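Local coordinates for protein Ves (Pseudomonas fluorescens, PDB 5V00) that is of unknown biochemical function but, as the bicupin HutD, is involved in histidine utilization, at residues Ser50-Gly55 against Asp115-Tyr120. Sequence-based numbering, arbitrary orientation.
Sequences SIADIG and DFNLIY. With FMT (formic acid), chain I.
The carbonyl oxygen of Asp115 is gripped from the neighbouring strand: Ala52 N donates to it at 2.9 Å with an N-H...O angle of 164°, and Ile51 CA adds a weaker CA-H...O contact to the same O at 3.2 Å. Reciprocal bonds at Ala52-Asp115 and Ser50-Asn117 bracket the non-hydrogen-bonded pair Ile51-Phe116, the antiparallel ladder of two inner strands in a sheet of this bicupin. Straightest is Asn117 N to Ser50 O (172°), although the donor is tilted from the carbonyl plane. Ile51 and Phe116 point to one face, where Phe116 stacks on Phe148 of another sheet. The other face carries Ser50, Ala52, Asp115 and Asn117. There Asn117 CG lies anti to its carbonyl carbon (chi1 -76°), placing ND2 3.6 Å from Ala52 CB. Asn117 ND2 donates to formate O1 at 3.1 Å; the formate, probably from the crystallisation liquor, also bonds to Arg68 and may mark a pocket. A water accepts from Asn117 ND2 and is hydrogen-bonded to Ser50 OG at 2.6 Å, bridging the strands. With formate and water both accepting from ND2, the amide's rotation is probably fixed. A leucine in place of Asn117 would probably leave both without this donor. Nearby, the Ile54 side chain slants across that of Asp115, its CD1 methyl touching Asp115 OD2 at 3.3 Å.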
ATOM      1  N   SER B  50      -3.621   7.296  -7.830  1.00 19.69           N
ATOM      2  CA  SER B  50      -4.973   6.952  -7.420  1.00 21.48           C
ATOM      3  C   SER B  50      -5.881   6.687  -8.616  1.00 22.31           C
ATOM      4  O   SER B  50      -5.511   6.971  -9.730  1.00 20.33           O
ATOM      5  CB  SER B  50      -5.581   8.065  -6.546  1.00 22.96           C
ATOM      6  OG  SER B  50      -5.708   9.303  -7.243  1.00 23.40           O
ATOM      7  N   ILE B  51      -7.052   6.184  -8.349  1.00 20.16           N
ATOM      8  CA  ILE B  51      -8.104   6.101  -9.345  1.00 21.51           C
ATOM      9  C   ILE B  51      -9.254   6.990  -8.823  1.00 25.05           C
ATOM     10  O   ILE B  51      -9.753   6.796  -7.690  1.00 22.11           O
ATOM     11  CB  ILE B  51      -8.555   4.699  -9.554  1.00 23.80           C
ATOM     12  CG1 ILE B  51      -7.444   3.800 -10.087  1.00 20.78           C
ATOM     13  CG2 ILE B  51      -9.694   4.676 -10.618  1.00 24.62           C
ATOM     14  CD1 ILE B  51      -7.781   2.330 -10.138  1.00 24.21           C
ATOM     15  N   ALA B  52      -9.781   7.861  -9.680  1.00 23.84           N
ATOM     16  CA  ALA B  52     -10.901   8.772  -9.322  1.00 24.77           C
ATOM     17  C   ALA B  52     -12.091   8.320 -10.084  1.00 27.46           C
ATOM     18  O   ALA B  52     -11.982   8.044 -11.280  1.00 26.46           O
ATOM     19  CB  ALA B  52     -10.556  10.194  -9.671  1.00 27.21           C
ATOM     20  N   ASP B  53     -13.225   8.085  -9.400  1.00 25.18           N
ATOM     21  CA  ASP B  53     -14.521   7.837 -10.033  1.00 28.61           C
ATOM     22  C   ASP B  53     -15.232   9.178 -10.105  1.00 30.00           C
ATOM     23  O   ASP B  53     -15.452   9.785  -9.035  1.00 28.17           O
ATOM     24  CB  ASP B  53     -15.393   6.930  -9.174  1.00 31.40           C
ATOM     25  CG  ASP B  53     -15.056   5.469  -9.359  1.00 38.69           C
ATOM     26  OD1 ASP B  53     -13.854   5.131  -9.467  1.00 45.32           O
ATOM     27  OD2 ASP B  53     -15.951   4.637  -9.447  1.00 47.72           O
ATOM     28  N   ILE B  54     -15.549   9.649 -11.310  1.00 31.43           N
ATOM     29  CA  ILE B  54     -16.198  10.929 -11.489  1.00 32.95           C
ATOM     30  C   ILE B  54     -17.624  10.611 -11.826  1.00 32.73           C
ATOM     31  O   ILE B  54     -17.910   9.978 -12.837  1.00 29.88           O
ATOM     32  CB  ILE B  54     -15.545  11.764 -12.594  1.00 30.97           C
ATOM     33  CG1 ILE B  54     -14.028  11.885 -12.278  1.00 34.03           C
ATOM     34  CG2 ILE B  54     -16.145  13.139 -12.599  1.00 29.67           C
ATOM     35  CD1 ILE B  54     -13.237  12.576 -13.333  1.00 40.68           C
ATOM     36  N   GLY B  55     -18.528  10.947 -10.910  1.00 36.11           N
ATOM     37  CA  GLY B  55     -19.947  10.506 -11.091  1.00 34.40           C
ATOM     38  C   GLY B  55     -20.846  11.674 -11.536  1.00 29.26           C
ATOM     39  O   GLY B  55     -21.934  11.423 -12.004  1.00 36.75           O
ATOM     40  N   ASP B 115     -10.792   7.658 -13.847  1.00 21.94           N
ATOM     41  CA  ASP B 115      -9.521   8.240 -14.287  1.00 20.34           C
ATOM     42  C   ASP B 115      -8.334   7.661 -13.472  1.00 24.06           C
ATOM     43  O   ASP B 115      -8.480   7.521 -12.220  1.00 26.07           O
ATOM     44  CB  ASP B 115      -9.453   9.669 -14.079  1.00 20.56           C
ATOM     45  CG  ASP B 115     -10.273  10.493 -15.154  1.00 21.61           C
ATOM     46  OD1 ASP B 115     -10.739   9.843 -16.057  1.00 24.23           O
ATOM     47  OD2 ASP B 115     -10.438  11.731 -14.913  1.00 25.05           O
ATOM     48  N   PHE B 116      -7.234   7.335 -14.158  1.00 22.03           N
ATOM     49  CA  PHE B 116      -5.950   7.021 -13.460  1.00 20.88           C
ATOM     50  C   PHE B 116      -5.213   8.295 -13.255  1.00 22.12           C
ATOM     51  O   PHE B 116      -4.948   9.037 -14.221  1.00 21.52           O
ATOM     52  CB  PHE B 116      -5.170   6.006 -14.306  1.00 20.63           C
ATOM     53  CG  PHE B 116      -3.837   5.682 -13.768  1.00 18.90           C
ATOM     54  CD1 PHE B 116      -3.706   5.030 -12.554  1.00 18.80           C
ATOM     55  CD2 PHE B 116      -2.720   5.997 -14.489  1.00 19.77           C
ATOM     56  CE1 PHE B 116      -2.426   4.699 -12.103  1.00 18.65           C
ATOM     57  CE2 PHE B 116      -1.421   5.700 -14.016  1.00 21.75           C
ATOM     58  CZ  PHE B 116      -1.299   4.969 -12.827  1.00 20.60           C
ATOM     59  N   ASN B 117      -4.939   8.654 -11.981  1.00 20.07           N
ATOM     60  CA  ASN B 117      -4.371   9.928 -11.604  1.00 19.72           C
ATOM     61  C   ASN B 117      -2.956   9.850 -11.046  1.00 21.70           C
ATOM     62  O   ASN B 117      -2.749   9.146 -10.038  1.00 22.15           O
ATOM     63  CB  ASN B 117      -5.215  10.544 -10.479  1.00 22.44           C
ATOM     64  CG  ASN B 117      -6.582  11.167 -10.973  1.00 27.57           C
ATOM     65  OD1 ASN B 117      -6.940  11.127 -12.157  1.00 25.92           O
ATOM     66  ND2 ASN B 117      -7.338  11.750 -10.026  1.00 28.09           N
ATOM     67  N   LEU B 118      -2.028  10.565 -11.669  1.00 19.56           N
ATOM     68  CA  LEU B 118      -0.734  10.875 -11.078  1.00 20.82           C
ATOM     69  C   LEU B 118      -0.721  12.308 -10.653  1.00 23.79           C
ATOM     70  O   LEU B 118      -1.063  13.223 -11.457  1.00 21.16           O
ATOM     71  CB  LEU B 118       0.395  10.639 -12.068  1.00 19.86           C
ATOM     72  CG  LEU B 118       1.741  11.130 -11.748  1.00 20.07           C
ATOM     73  CD1 LEU B 118       2.264  10.401 -10.519  1.00 22.89           C
ATOM     74  CD2 LEU B 118       2.683  10.965 -12.893  1.00 22.42           C
ATOM     75  N   ILE B 119      -0.264  12.584  -9.441  1.00 19.60           N
ATOM     76  CA  ILE B 119       0.076  13.946  -9.072  1.00 20.18           C
ATOM     77  C   ILE B 119       1.425  13.971  -8.378  1.00 25.67           C
ATOM     78  O   ILE B 119       1.726  13.045  -7.563  1.00 23.88           O
ATOM     79  CB  ILE B 119      -1.020  14.539  -8.206  1.00 22.09           C
ATOM     80  CG1 ILE B 119      -0.711  15.983  -7.805  1.00 22.89           C
ATOM     81  CG2 ILE B 119      -1.256  13.716  -6.934  1.00 24.97           C
ATOM     82  CD1 ILE B 119      -1.903  16.671  -7.174  1.00 24.21           C
ATOM     83  N   TYR B 120       2.252  14.944  -8.714  1.00 22.02           N
ATOM     84  CA  TYR B 120       3.573  15.063  -8.053  1.00 21.82           C
ATOM     85  C   TYR B 120       4.000  16.493  -7.912  1.00 25.02           C
ATOM     86  O   TYR B 120       3.562  17.359  -8.672  1.00 23.01           O
ATOM     87  CB  TYR B 120       4.657  14.270  -8.803  1.00 20.61           C
ATOM     88  CG  TYR B 120       5.024  14.827 -10.150  1.00 19.06           C
ATOM     89  CD1 TYR B 120       4.305  14.514 -11.309  1.00 19.31           C
ATOM     90  CD2 TYR B 120       6.090  15.647 -10.281  1.00 18.70           C
ATOM     91  CE1 TYR B 120       4.577  15.144 -12.511  1.00 21.41           C
ATOM     92  CE2 TYR B 120       6.466  16.189 -11.496  1.00 19.63           C
ATOM     93  CZ  TYR B 120       5.673  15.935 -12.633  1.00 21.33           C
ATOM     94  OH  TYR B 120       5.990  16.501 -13.836  1.00 21.06           O
TER
HETATM   95  C   FMT I 201     -10.206  14.830  -9.994  1.00 32.62           C
HETATM   96  O1  FMT I 201      -9.476  13.971 -10.555  1.00 26.89           O
HETATM   97  O2  FMT I 201      -9.639  15.820  -9.261  1.00 28.97           O
HETATM   98  O   HOH W   1      -7.186  11.439  -7.108  1.00 30.00           O